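Local coordinates for 3-polyprenyl-4-hydroxybenzoate decarboxylase and related decarboxylases (Pelotomaculum thermopropionicum, PDB 6H6X), which is a prenylated-FMN-dependent decarboxylase of the UbiD family (HmfF) whose reverse reaction carboxylates 2-furoic acid to 2,5-furandicarboxylic acid, at residues P129-A134 against P284-I289; P167-H172 against A202-G207; R331-I336 against V360-V365. The protein carries 8 engineered substitutions. All coordinates share one frame; numbering follows the deposited sequence.

In the fold
Contacts 1 and 2, both in the Rift-related domain, sit at two ends of the same prenylated FMN. Contact 1 lies beside the ring system, where Thr132 and Ile289 line the pocket; contact 2 holds the phosphate together with manganese and potassium. Their centres are about 23 Å apart and their nearest atoms about 9 Å; they do not touch, but both contact the cofactor. Contact 3 belongs to the C-terminal domain, its centre about 31 Å from that of contact 1 and about 24 Å from that of contact 2. One end still reaches toward the active site: the side chain of Arg331 is about 6 Å from the cofactor, whereas that of Val365 is about 8 Å from the calcium ion.

Contact 1 of 3, residues P129-A134 against P284-I289; sequences PYITAA and PVYHTI. With 4LU (1-deoxy-5-O-phosphono-1-(3,3,4,5-tetramethyl-9,11-dioxo-2,3,8,9,10,11-hexahydro-7H-quinolino[1,8-fg]pteridin-12-ium-7-y l)-D-ribitol), chain I.
Thr132 and Ala133 meet His287 and Ile289 where two buried pieces of chain cross at about a right angle. Thr132 OG1 donates to Ile289 O at 2.8 Å, coming in from the side of the carbonyl (C=O...donor angle 123°) and 20° out of its plane. The torsion of Thr132 sets OG1 between its backbone N and carbonyl carbon (chi1 53°), which also brings it to 3.0 Å from Thr288 OG1, a hydroxyl hydrogen-bonded to His122. Next along, the methyl of Ala133 lies over one face of the His287 ring, CB 4.0 Å from the centroid in a CH-pi contact, and the same CB touches Ile289 CD1 at 3.7 Å. Glu295 holds that imidazole at NE2. Water links the two backbones: one molecule accepts from Ala133 N and donates to His287 O, and another joins Tyr130 O, Thr132 N and Tyr286 OH. On the cofactor side, Ile289 CG2 is 3.9 Å from 4LU C7M and Thr132 O is 3.4 Å from 4LU C12. The chemistry is thus divided: polar groups and water tie the crossing together, while a backbone carbonyl and an isoleucine methyl meet the prenylated flavin.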
loop_
_atom_site.group_PDB
_atom_site.type_symbol
_atom_site.label_atom_id
_atom_site.label_comp_id
_atom_site.label_asym_id
_atom_site.label_seq_id
_atom_site.Cartn_x
_atom_site.Cartn_y
_atom_site.Cartn_z
ATOM N N PRO B 129 7.956 -16.737 -27.829
ATOM C CA PRO B 129 7.030 -15.626 -28.007
ATOM C C PRO B 129 5.581 -16.060 -27.762
ATOM O O PRO B 129 5.211 -17.181 -28.102
ATOM C CB PRO B 129 7.225 -15.241 -29.456
ATOM C CG PRO B 129 8.540 -15.839 -29.866
ATOM C CD PRO B 129 8.583 -17.127 -29.101
ATOM N N TYR B 130 4.797 -15.194 -27.118
ATOM C CA TYR B 130 3.391 -15.473 -26.833
ATOM C C TYR B 130 2.505 -14.358 -27.294
ATOM O O TYR B 130 2.827 -13.190 -27.108
ATOM C CB TYR B 130 3.167 -15.647 -25.339
ATOM C CG TYR B 130 3.284 -17.068 -24.874
ATOM C CD1 TYR B 130 4.505 -17.614 -24.597
ATOM C CD2 TYR B 130 2.161 -17.847 -24.669
ATOM C CE1 TYR B 130 4.631 -18.920 -24.153
ATOM C CE2 TYR B 130 2.269 -19.138 -24.233
ATOM C CZ TYR B 130 3.535 -19.662 -23.981
ATOM O OH TYR B 130 3.691 -20.932 -23.529
ATOM N N ILE B 131 1.384 -14.736 -27.895
ATOM C CA ILE B 131 0.294 -13.802 -28.217
ATOM C C ILE B 131 -0.577 -13.785 -26.972
ATOM O O ILE B 131 -1.096 -14.818 -26.592
ATOM C CB ILE B 131 -0.519 -14.295 -29.440
ATOM C CG1 ILE B 131 0.400 -14.366 -30.676
ATOM C CG2 ILE B 131 -1.718 -13.400 -29.704
ATOM C CD1 ILE B 131 -0.281 -14.936 -31.893
ATOM N N THR B 132 -0.705 -12.617 -26.341
ATOM C CA THR B 132 -1.392 -12.492 -25.058
ATOM C C THR B 132 -2.637 -11.613 -25.093
ATOM O O THR B 132 -3.317 -11.563 -24.098
ATOM C CB THR B 132 -0.472 -11.914 -23.990
ATOM O OG1 THR B 132 0.087 -10.695 -24.476
ATOM C CG2 THR B 132 0.675 -12.879 -23.727
ATOM N N ALA B 133 -2.917 -10.931 -26.203
ATOM C CA ALA B 133 -4.038 -10.007 -26.253
ATOM C C ALA B 133 -5.069 -10.277 -27.342
ATOM O O ALA B 133 -5.780 -9.372 -27.773
ATOM C CB ALA B 133 -3.528 -8.592 -26.360
ATOM N N ALA B 134 -5.172 -11.512 -27.758
ATOM C CA ALA B 134 -6.052 -11.892 -28.834
ATOM C C ALA B 134 -7.341 -12.368 -28.232
ATOM O O ALA B 134 -7.326 -13.242 -27.377
ATOM C CB ALA B 134 -5.465 -13.021 -29.664
ATOM N N PRO B 284 -0.480 -2.097 -39.448
ATOM C CA PRO B 284 -1.170 -2.394 -38.182
ATOM C C PRO B 284 -0.367 -2.044 -36.920
ATOM O O PRO B 284 0.860 -1.936 -36.961
ATOM C CB PRO B 284 -1.359 -3.895 -38.257
ATOM C CG PRO B 284 -0.220 -4.396 -39.047
ATOM C CD PRO B 284 0.140 -3.298 -40.033
ATOM N N VAL B 285 -1.070 -1.882 -35.805
ATOM C CA VAL B 285 -0.467 -1.809 -34.469
ATOM C C VAL B 285 -0.694 -3.125 -33.747
ATOM O O VAL B 285 -1.815 -3.563 -33.641
ATOM C CB VAL B 285 -1.080 -0.693 -33.637
ATOM C CG1 VAL B 285 -0.256 -0.447 -32.403
ATOM C CG2 VAL B 285 -1.167 0.576 -34.461
ATOM N N TYR B 286 0.376 -3.744 -33.251
ATOM C CA TYR B 286 0.284 -4.967 -32.507
ATOM C C TYR B 286 0.113 -4.626 -30.989
ATOM O O TYR B 286 0.880 -3.837 -30.453
ATOM C CB TYR B 286 1.490 -5.833 -32.749
ATOM C CG TYR B 286 1.408 -7.171 -32.027
ATOM C CD1 TYR B 286 1.793 -7.291 -30.685
ATOM C CD2 TYR B 286 0.914 -8.312 -32.652
ATOM C CE1 TYR B 286 1.679 -8.492 -30.014
ATOM C CE2 TYR B 286 0.822 -9.518 -31.970
ATOM C CZ TYR B 286 1.202 -9.575 -30.651
ATOM O OH TYR B 286 1.111 -10.776 -29.969
ATOM N N HIS B 287 -0.867 -5.239 -30.330
ATOM C CA HIS B 287 -1.140 -4.997 -28.894
ATOM C C HIS B 287 -0.679 -6.227 -28.101
ATOM O O HIS B 287 -0.987 -7.379 -28.447
ATOM C CB HIS B 287 -2.608 -4.744 -28.698
ATOM C CG HIS B 287 -3.031 -4.635 -27.277
ATOM N ND1 HIS B 287 -4.262 -5.059 -26.854
ATOM C CD2 HIS B 287 -2.408 -4.141 -26.192
ATOM C CE1 HIS B 287 -4.401 -4.777 -25.573
ATOM N NE2 HIS B 287 -3.288 -4.221 -25.150
ATOM N N THR B 288 0.134 -5.996 -27.068
ATOM C CA THR B 288 0.440 -7.079 -26.153
ATOM C C THR B 288 -0.006 -6.719 -24.740
ATOM O O THR B 288 -0.042 -5.534 -24.383
ATOM C CB THR B 288 1.918 -7.460 -26.199
ATOM O OG1 THR B 288 2.047 -8.746 -25.597
ATOM C CG2 THR B 288 2.825 -6.418 -25.499
ATOM N N ILE B 289 -0.384 -7.738 -23.978
ATOM C CA ILE B 289 -0.707 -7.544 -22.562
ATOM C C ILE B 289 0.412 -8.230 -21.809
ATOM O O ILE B 289 0.683 -9.407 -22.025
ATOM C CB ILE B 289 -2.071 -8.150 -22.218
ATOM C CG1 ILE B 289 -3.210 -7.258 -22.769
ATOM C CG2 ILE B 289 -2.241 -8.303 -20.729
ATOM C CD1 ILE B 289 -4.553 -8.009 -22.842
HETATM C C9 4LU I . -7.562 -13.732 -19.736
HETATM C C8 4LU I . -6.790 -12.558 -19.984
HETATM C C7 4LU I . -5.430 -12.607 -20.310
HETATM C C10 4LU I . -7.246 -17.476 -19.868
HETATM C C6 4LU I . -4.716 -13.938 -20.153
HETATM N N3 4LU I . -6.427 -19.864 -21.059
HETATM C C2 4LU I . -7.704 -19.737 -20.573
HETATM C C13 4LU I . -2.129 -13.167 -20.517
HETATM C C5 4LU I . -3.223 -14.214 -20.493
HETATM C C1 4LU I . -3.593 -16.559 -19.842
HETATM O O2 4LU I . -8.513 -20.711 -20.678
HETATM N N1 4LU I . -8.104 -18.562 -20.001
HETATM C C4 4LU I . -5.508 -18.856 -20.981
HETATM O O4 4LU I . -4.352 -19.007 -21.455
HETATM C C4A 4LU I . -5.914 -17.557 -20.339
HETATM N N5 4LU I . -5.032 -16.430 -20.246
HETATM C C3 4LU I . -2.773 -15.629 -20.367
HETATM C C12 4LU I . -3.341 -14.326 -22.041
HETATM C C5A 4LU I . -5.570 -15.127 -20.065
HETATM C C7M 4LU I . -4.643 -11.321 -20.557
HETATM C C8M 4LU I . -7.563 -11.268 -19.936
HETATM C C9A 4LU I . -7.015 -15.032 -19.716
HETATM N N10 4LU I . -7.685 -16.248 -19.309
HETATM C "C1'" 4LU I . -9.048 -16.225 -18.779
HETATM C "C2'" 4LU I . -10.211 -16.300 -19.795
HETATM O "O2'" 4LU I . -10.029 -15.459 -20.939
HETATM C "C3'" 4LU I . -11.473 -15.836 -19.085
HETATM O "O3'" 4LU I . -11.600 -16.530 -17.841
HETATM C "C4'" 4LU I . -12.718 -15.993 -19.962
HETATM O "O4'" 4LU I . -13.851 -15.174 -19.540
HETATM C "C5'" 4LU I . -13.248 -17.411 -20.096
HETATM O "O5'" 4LU I . -14.385 -17.186 -20.956
HETATM P P 4LU I . -15.604 -18.249 -21.119
HETATM O O2P 4LU I . -16.483 -17.749 -22.280
HETATM O O3P 4LU I . -14.934 -19.597 -21.512
HETATM O O1P 4LU I . -16.328 -18.203 -19.772
HETATM O O HOH W 1 1.547 -10.755 -27.074
HETATM O O HOH W 2 -6.201 -6.868 -28.439
HETATM O O HOH W 3 -1.399 -9.993 -28.434
#

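Contact 2 of 3, residues P167-H172 against A202-G207; sequences PRHLWH and ATTRLG. With MN (manganese (II) ion), chain H; K (potassium ion), chain G; 4LU (1-deoxy-5-O-phosphono-1-(3,3,4,5-tetramethyl-9,11-dioxo-2,3,8,9,10,11-hexahydro-7H-quinolino[1,8-fg]pteridin-12-ium-7-y l)-D-ribitol), chain I.
His169 and Thr204 meet at the manganese-phosphate site of the UbiD cofactor pocket, where the N-terminus of helix 169-179 points at the phosphate of prenylated FMN. His169 ND1 binds manganese at 2.4 Å; phosphate atom O2P and a water join it, and Asn147 and Glu210 complete the site. At the helix start, with Arg168 as N-cap residue, His169 N donates to 4LU O3P at 3.0 Å. Arg168 takes O1P: its chain bends at chi2 and chi3 (-80° and -45°), turning the guanidinium edge to the phosphate, so that NH2 donates to O1P at 2.9 Å while NE adds a weak bond. A lysine in place of Arg168 would keep a positive charge but could not offer two N-H groups from one flat edge, and O1P would probably lose part of its grip. Potassium lies on the other segment's side, bound by Ala202 O at 3.0 Å, by ribityl and phosphate oxygens of the cofactor, and by Val148, Ser200 and Glu210.

The next shell positions these groups. The manganese-bound water donates to O1P at 2.8 Å and to Ala202 O, and accepts from Thr204 N, tying the 202-207 loop to metal and phosphate together. Around the His169 ring, Thr204 O lies at the edge, in plane, 3.2 Å from CE1; Leu206 O lies over one face, where Leu206 CA makes an off-centre CH-pi contact, and O1P lies over the opposite one. Thr203 CG2 packs against the Arg168 guanidinium. Farther out, Leu206 splits its two methyls between histidines: CD1 rests 3.4 Å from His169 CD2, and CD2 lies 3.9 Å from CE1 of His172, whose ND1 is buried by the contact without a polar partner in the model.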
loop_
_atom_site.group_PDB
_atom_site.type_symbol
_atom_site.label_atom_id
_atom_site.label_comp_id
_atom_site.label_asym_id
_atom_site.label_seq_id
_atom_site.Cartn_x
_atom_site.Cartn_y
_atom_site.Cartn_z
ATOM N N PRO B 167 -10.972 -25.475 -18.557
ATOM C CA PRO B 167 -12.292 -26.110 -18.735
ATOM C C PRO B 167 -13.489 -25.143 -18.517
ATOM O O PRO B 167 -14.132 -25.138 -17.458
ATOM C CB PRO B 167 -12.261 -27.253 -17.708
ATOM C CG PRO B 167 -11.373 -26.724 -16.629
ATOM C CD PRO B 167 -10.278 -25.988 -17.362
ATOM N N ARG B 168 -13.750 -24.339 -19.548
ATOM C CA ARG B 168 -14.800 -23.300 -19.568
ATOM C C ARG B 168 -15.520 -23.457 -20.946
ATOM O O ARG B 168 -15.603 -24.571 -21.465
ATOM C CB ARG B 168 -14.197 -21.889 -19.365
ATOM C CG ARG B 168 -13.554 -21.560 -18.008
ATOM C CD ARG B 168 -14.562 -21.187 -16.914
ATOM N NE ARG B 168 -15.603 -20.235 -17.354
ATOM C CZ ARG B 168 -16.910 -20.281 -17.043
ATOM N NH1 ARG B 168 -17.422 -21.228 -16.256
ATOM N NH2 ARG B 168 -17.731 -19.349 -17.533
ATOM N N HIS B 169 -15.989 -22.381 -21.582
ATOM C CA HIS B 169 -16.808 -22.533 -22.786
ATOM C C HIS B 169 -16.076 -23.019 -24.033
ATOM O O HIS B 169 -16.587 -23.880 -24.734
ATOM C CB HIS B 169 -17.605 -21.259 -23.070
ATOM C CG HIS B 169 -18.523 -20.888 -21.948
ATOM N ND1 HIS B 169 -19.000 -19.615 -21.761
ATOM C CD2 HIS B 169 -19.027 -21.632 -20.927
ATOM C CE1 HIS B 169 -19.764 -19.585 -20.684
ATOM N NE2 HIS B 169 -19.804 -20.799 -20.161
ATOM N N LEU B 170 -14.906 -22.483 -24.345
ATOM C CA LEU B 170 -14.191 -22.930 -25.513
ATOM C C LEU B 170 -13.867 -24.428 -25.426
ATOM O O LEU B 170 -13.937 -25.145 -26.408
ATOM C CB LEU B 170 -12.908 -22.135 -25.652
ATOM C CG LEU B 170 -12.094 -22.508 -26.890
ATOM C CD1 LEU B 170 -12.914 -22.292 -28.168
ATOM C CD2 LEU B 170 -10.801 -21.714 -26.923
ATOM N N TRP B 171 -13.477 -24.883 -24.244
ATOM C CA TRP B 171 -13.241 -26.312 -23.994
ATOM C C TRP B 171 -14.473 -27.179 -24.310
ATOM O O TRP B 171 -14.363 -28.222 -24.957
ATOM C CB TRP B 171 -12.828 -26.502 -22.540
ATOM C CG TRP B 171 -12.496 -27.905 -22.187
ATOM C CD1 TRP B 171 -13.236 -28.751 -21.406
ATOM C CD2 TRP B 171 -11.336 -28.638 -22.598
ATOM N NE1 TRP B 171 -12.610 -29.963 -21.316
ATOM C CE2 TRP B 171 -11.437 -29.929 -22.023
ATOM C CE3 TRP B 171 -10.214 -28.330 -23.390
ATOM C CZ2 TRP B 171 -10.446 -30.930 -22.202
ATOM C CZ3 TRP B 171 -9.223 -29.336 -23.584
ATOM C CH2 TRP B 171 -9.355 -30.618 -22.983
ATOM N N HIS B 172 -15.636 -26.725 -23.854
ATOM C CA HIS B 172 -16.885 -27.380 -24.170
ATOM C C HIS B 172 -17.060 -27.484 -25.682
ATOM O O HIS B 172 -17.341 -28.571 -26.187
ATOM C CB HIS B 172 -18.060 -26.655 -23.530
ATOM C CG HIS B 172 -19.318 -27.467 -23.509
ATOM N ND1 HIS B 172 -20.429 -27.153 -24.275
ATOM C CD2 HIS B 172 -19.628 -28.607 -22.841
ATOM C CE1 HIS B 172 -21.375 -28.050 -24.054
ATOM N NE2 HIS B 172 -20.905 -28.955 -23.212
ATOM N N ALA B 202 -16.373 -11.508 -19.445
ATOM C CA ALA B 202 -17.658 -11.871 -18.784
ATOM C C ALA B 202 -17.784 -13.389 -18.581
ATOM O O ALA B 202 -17.522 -14.212 -19.503
ATOM C CB ALA B 202 -18.858 -11.361 -19.561
ATOM N N THR B 203 -18.157 -13.730 -17.358
ATOM C CA THR B 203 -18.408 -15.098 -16.950
ATOM C C THR B 203 -19.924 -15.208 -16.957
ATOM O O THR B 203 -20.608 -14.533 -16.183
ATOM C CB THR B 203 -17.833 -15.377 -15.541
ATOM O OG1 THR B 203 -16.471 -14.924 -15.466
ATOM C CG2 THR B 203 -17.913 -16.879 -15.198
ATOM N N THR B 204 -20.436 -16.020 -17.870
ATOM C CA THR B 204 -21.871 -16.136 -18.082
ATOM C C THR B 204 -22.256 -17.597 -18.166
ATOM O O THR B 204 -21.383 -18.494 -18.195
ATOM C CB THR B 204 -22.322 -15.448 -19.388
ATOM O OG1 THR B 204 -22.040 -16.309 -20.519
ATOM C CG2 THR B 204 -21.650 -14.060 -19.565
ATOM N N ARG B 205 -23.564 -17.828 -18.219
ATOM C CA ARG B 205 -24.083 -19.171 -18.464
ATOM C C ARG B 205 -23.783 -19.500 -19.933
ATOM O O ARG B 205 -23.401 -18.627 -20.717
ATOM C CB ARG B 205 -25.573 -19.304 -18.083
ATOM C CG ARG B 205 -26.565 -19.242 -19.249
ATOM C CD ARG B 205 -27.749 -18.338 -18.958
ATOM N NE ARG B 205 -28.272 -17.828 -20.228
ATOM C CZ ARG B 205 -28.862 -16.650 -20.422
ATOM N NH1 ARG B 205 -29.059 -15.783 -19.421
ATOM N NH2 ARG B 205 -29.283 -16.338 -21.653
ATOM N N LEU B 206 -23.986 -20.760 -20.297
ATOM C CA LEU B 206 -23.314 -21.359 -21.455
ATOM C C LEU B 206 -23.540 -20.709 -22.845
ATOM O O LEU B 206 -22.687 -20.861 -23.729
ATOM C CB LEU B 206 -23.625 -22.862 -21.492
ATOM C CG LEU B 206 -22.892 -23.758 -22.492
ATOM C CD1 LEU B 206 -21.387 -23.538 -22.458
ATOM C CD2 LEU B 206 -23.230 -25.215 -22.202
ATOM N N GLY B 207 -24.643 -19.982 -23.048
ATOM C CA GLY B 207 -24.956 -19.423 -24.380
ATOM C C GLY B 207 -25.176 -17.918 -24.563
ATOM O O GLY B 207 -26.121 -17.520 -25.263
HETATM MN MN MN H . -18.667 -17.434 -22.664
HETATM K K K G . -15.758 -15.127 -21.800
HETATM C C9 4LU I . -7.562 -13.732 -19.736
HETATM C C8 4LU I . -6.790 -12.558 -19.984
HETATM C C7 4LU I . -5.430 -12.607 -20.310
HETATM C C10 4LU I . -7.246 -17.476 -19.868
HETATM C C6 4LU I . -4.716 -13.938 -20.153
HETATM N N3 4LU I . -6.427 -19.864 -21.059
HETATM C C2 4LU I . -7.704 -19.737 -20.573
HETATM C C13 4LU I . -2.129 -13.167 -20.517
HETATM C C5 4LU I . -3.223 -14.214 -20.493
HETATM C C1 4LU I . -3.593 -16.559 -19.842
HETATM O O2 4LU I . -8.513 -20.711 -20.678
HETATM N N1 4LU I . -8.104 -18.562 -20.001
HETATM C C4 4LU I . -5.508 -18.856 -20.981
HETATM O O4 4LU I . -4.352 -19.007 -21.455
HETATM C C4A 4LU I . -5.914 -17.557 -20.339
HETATM N N5 4LU I . -5.032 -16.430 -20.246
HETATM C C3 4LU I . -2.773 -15.629 -20.367
HETATM C C12 4LU I . -3.341 -14.326 -22.041
HETATM C C5A 4LU I . -5.570 -15.127 -20.065
HETATM C C7M 4LU I . -4.643 -11.321 -20.557
HETATM C C8M 4LU I . -7.563 -11.268 -19.936
HETATM C C9A 4LU I . -7.015 -15.032 -19.716
HETATM N N10 4LU I . -7.685 -16.248 -19.309
HETATM C "C1'" 4LU I . -9.048 -16.225 -18.779
HETATM C "C2'" 4LU I . -10.211 -16.300 -19.795
HETATM O "O2'" 4LU I . -10.029 -15.459 -20.939
HETATM C "C3'" 4LU I . -11.473 -15.836 -19.085
HETATM O "O3'" 4LU I . -11.600 -16.530 -17.841
HETATM C "C4'" 4LU I . -12.718 -15.993 -19.962
HETATM O "O4'" 4LU I . -13.851 -15.174 -19.540
HETATM C "C5'" 4LU I . -13.248 -17.411 -20.096
HETATM O "O5'" 4LU I . -14.385 -17.186 -20.956
HETATM P P 4LU I . -15.604 -18.249 -21.119
HETATM O O2P 4LU I . -16.483 -17.749 -22.280
HETATM O O3P 4LU I . -14.934 -19.597 -21.512
HETATM O O1P 4LU I . -16.328 -18.203 -19.772
HETATM O O HOH W 4 -18.597 -16.631 -20.411
#

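Contact 3 of 3, residues R331-I336 against V360-V365; sequences RYHAVI and VKHVVV
Strands 333-336 and 362-365 run parallel, their axes 4.7 Å apart and inclined by 14°, with His333 level with His362 and Ile336 with Val365. The pairing begins just ahead of the strands, where Tyr332 O accepts two backbone N-H groups, from Lys361 N at 2.7 Å and from His362 N at 3.2 Å. Beyond it the ladder is regular: Ala334 N gives to His362 O, Ala334 O receives Val364 N, and Ile336 N gives to Val364 O, each bond 2.8 Å long.

On the face carrying His333 and His362 the two imidazoles stack face to face, centroids 4.3 Å apart and planes at 23°. The stack is offset: His333 CD2 comes 3.4 Å from His362 CB, and the ring atom CG of His362 lies over the rim of the His333 ring. With CG anti to the backbone carbonyl carbon (chi1 -77°), the His333 ring leans across to its neighbour. Its ND1 is hydrogen-bonded to Glu379 of the second subunit, while a water joins His362 ND1 to Ala334 O. Lys361 NZ also reaches that subunit, at the carbonyls of Ala383 and Cys386. Farther along this face Val335 and Val364 pack on helix 375-385. The other face is apolar; Ile336 CD1 touches Val363 CG1 at 3.8 Å, and Val360, Val363, Ile336 and Val365 lie against helix 345-356. That helix connects the two strands, making the adjacent parallel pair and the helix between them a beta-alpha-beta crossover in the mixed sheet of the UbiD C-terminal domain, with the second subunit met at the end holding Tyr332, His333 and Lys361.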
loop_
_atom_site.group_PDB
_atom_site.type_symbol
_atom_site.label_atom_id
_atom_site.label_comp_id
_atom_site.label_asym_id
_atom_site.label_seq_id
_atom_site.Cartn_x
_atom_site.Cartn_y
_atom_site.Cartn_z
ATOM N N ARG B 331 -8.601 -11.214 -7.791
ATOM C CA ARG B 331 -9.172 -12.534 -7.831
ATOM C C ARG B 331 -9.287 -13.198 -6.418
ATOM O O ARG B 331 -10.339 -13.725 -6.081
ATOM C CB ARG B 331 -8.221 -13.374 -8.673
ATOM C CG ARG B 331 -8.726 -14.698 -9.085
ATOM C CD ARG B 331 -7.577 -15.441 -9.748
ATOM N NE ARG B 331 -7.092 -14.818 -10.968
ATOM C CZ ARG B 331 -7.495 -15.131 -12.194
ATOM N NH1 ARG B 331 -8.404 -16.093 -12.401
ATOM N NH2 ARG B 331 -6.985 -14.479 -13.235
ATOM N N TYR B 332 -8.202 -13.228 -5.656
ATOM C CA TYR B 332 -8.114 -14.003 -4.440
ATOM C C TYR B 332 -8.594 -13.266 -3.201
ATOM O O TYR B 332 -9.108 -13.921 -2.271
ATOM C CB TYR B 332 -6.644 -14.504 -4.181
ATOM C CG TYR B 332 -6.139 -15.403 -5.274
ATOM C CD1 TYR B 332 -6.898 -16.479 -5.713
ATOM C CD2 TYR B 332 -4.916 -15.192 -5.882
ATOM C CE1 TYR B 332 -6.469 -17.280 -6.742
ATOM C CE2 TYR B 332 -4.463 -16.010 -6.923
ATOM C CZ TYR B 332 -5.244 -17.042 -7.343
ATOM O OH TYR B 332 -4.849 -17.918 -8.340
ATOM N N HIS B 333 -8.347 -11.943 -3.173
ATOM C CA HIS B 333 -8.672 -11.093 -2.068
ATOM C C HIS B 333 -9.807 -10.099 -2.364
ATOM O O HIS B 333 -9.687 -9.312 -3.313
ATOM C CB HIS B 333 -7.428 -10.287 -1.686
ATOM C CG HIS B 333 -6.427 -11.051 -0.917
ATOM N ND1 HIS B 333 -5.410 -10.437 -0.226
ATOM C CD2 HIS B 333 -6.289 -12.391 -0.723
ATOM C CE1 HIS B 333 -4.675 -11.385 0.346
ATOM N NE2 HIS B 333 -5.194 -12.571 0.063
ATOM N N ALA B 334 -10.836 -10.076 -1.514
ATOM C CA ALA B 334 -11.950 -9.145 -1.635
ATOM C C ALA B 334 -12.107 -8.221 -0.425
ATOM O O ALA B 334 -11.885 -8.635 0.724
ATOM C CB ALA B 334 -13.199 -9.895 -1.925
ATOM N N VAL B 335 -12.330 -6.932 -0.698
ATOM C CA VAL B 335 -12.697 -5.955 0.295
ATOM C C VAL B 335 -14.130 -5.483 -0.013
ATOM O O VAL B 335 -14.450 -5.163 -1.165
ATOM C CB VAL B 335 -11.719 -4.768 0.363
ATOM C CG1 VAL B 335 -12.082 -3.814 1.477
ATOM C CG2 VAL B 335 -10.299 -5.233 0.615
ATOM N N ILE B 336 -15.013 -5.492 1.001
ATOM C CA ILE B 336 -16.447 -5.222 0.841
ATOM C C ILE B 336 -16.805 -4.128 1.804
ATOM O O ILE B 336 -16.512 -4.267 2.967
ATOM C CB ILE B 336 -17.303 -6.471 1.103
ATOM C CG1 ILE B 336 -16.913 -7.549 0.113
ATOM C CG2 ILE B 336 -18.802 -6.189 0.914
ATOM C CD1 ILE B 336 -17.564 -8.851 0.351
ATOM N N VAL B 360 -12.142 -16.825 -4.573
ATOM C CA VAL B 360 -12.002 -15.878 -3.508
ATOM C C VAL B 360 -11.606 -16.650 -2.253
ATOM O O VAL B 360 -12.262 -17.604 -1.862
ATOM C CB VAL B 360 -13.279 -15.074 -3.188
ATOM C CG1 VAL B 360 -13.021 -14.196 -1.969
ATOM C CG2 VAL B 360 -13.705 -14.244 -4.401
ATOM N N LYS B 361 -10.584 -16.138 -1.592
ATOM C CA LYS B 361 -9.848 -16.856 -0.593
ATOM C C LYS B 361 -9.869 -16.105 0.765
ATOM O O LYS B 361 -9.718 -16.691 1.821
ATOM C CB LYS B 361 -8.390 -16.899 -1.132
ATOM C CG LYS B 361 -7.695 -18.137 -0.775
ATOM C CD LYS B 361 -6.274 -18.162 -1.281
ATOM C CE LYS B 361 -5.383 -18.384 -0.077
ATOM N NZ LYS B 361 -3.996 -18.757 -0.461
ATOM N N HIS B 362 -9.910 -14.789 0.707
ATOM C CA HIS B 362 -9.709 -13.895 1.825
ATOM C C HIS B 362 -10.669 -12.688 1.583
ATOM O O HIS B 362 -10.649 -12.059 0.474
ATOM C CB HIS B 362 -8.276 -13.467 1.768
ATOM C CG HIS B 362 -7.836 -12.533 2.859
ATOM N ND1 HIS B 362 -8.072 -11.169 2.833
ATOM C CD2 HIS B 362 -7.031 -12.739 3.922
ATOM C CE1 HIS B 362 -7.473 -10.583 3.853
ATOM N NE2 HIS B 362 -6.844 -11.514 4.544
ATOM N N VAL B 363 -11.514 -12.394 2.570
ATOM C CA VAL B 363 -12.525 -11.351 2.463
ATOM C C VAL B 363 -12.402 -10.468 3.680
ATOM O O VAL B 363 -12.385 -10.988 4.807
ATOM C CB VAL B 363 -13.917 -11.961 2.408
ATOM C CG1 VAL B 363 -14.998 -10.903 2.191
ATOM C CG2 VAL B 363 -13.948 -12.987 1.308
ATOM N N VAL B 364 -12.231 -9.173 3.477
ATOM C CA VAL B 364 -12.453 -8.227 4.534
ATOM C C VAL B 364 -13.664 -7.306 4.345
ATOM O O VAL B 364 -13.876 -6.762 3.239
ATOM C CB VAL B 364 -11.195 -7.534 5.099
ATOM C CG1 VAL B 364 -9.850 -8.023 4.561
ATOM C CG2 VAL B 364 -11.306 -6.080 5.365
ATOM N N VAL B 365 -14.463 -7.162 5.415
ATOM C CA VAL B 365 -15.678 -6.306 5.383
ATOM C C VAL B 365 -15.403 -5.052 6.208
ATOM O O VAL B 365 -14.897 -5.149 7.293
ATOM C CB VAL B 365 -16.948 -7.023 5.915
ATOM C CG1 VAL B 365 -18.190 -6.115 5.797
ATOM C CG2 VAL B 365 -17.187 -8.316 5.168
HETATM O O HOH W 5 -8.846 -9.013 1.412
#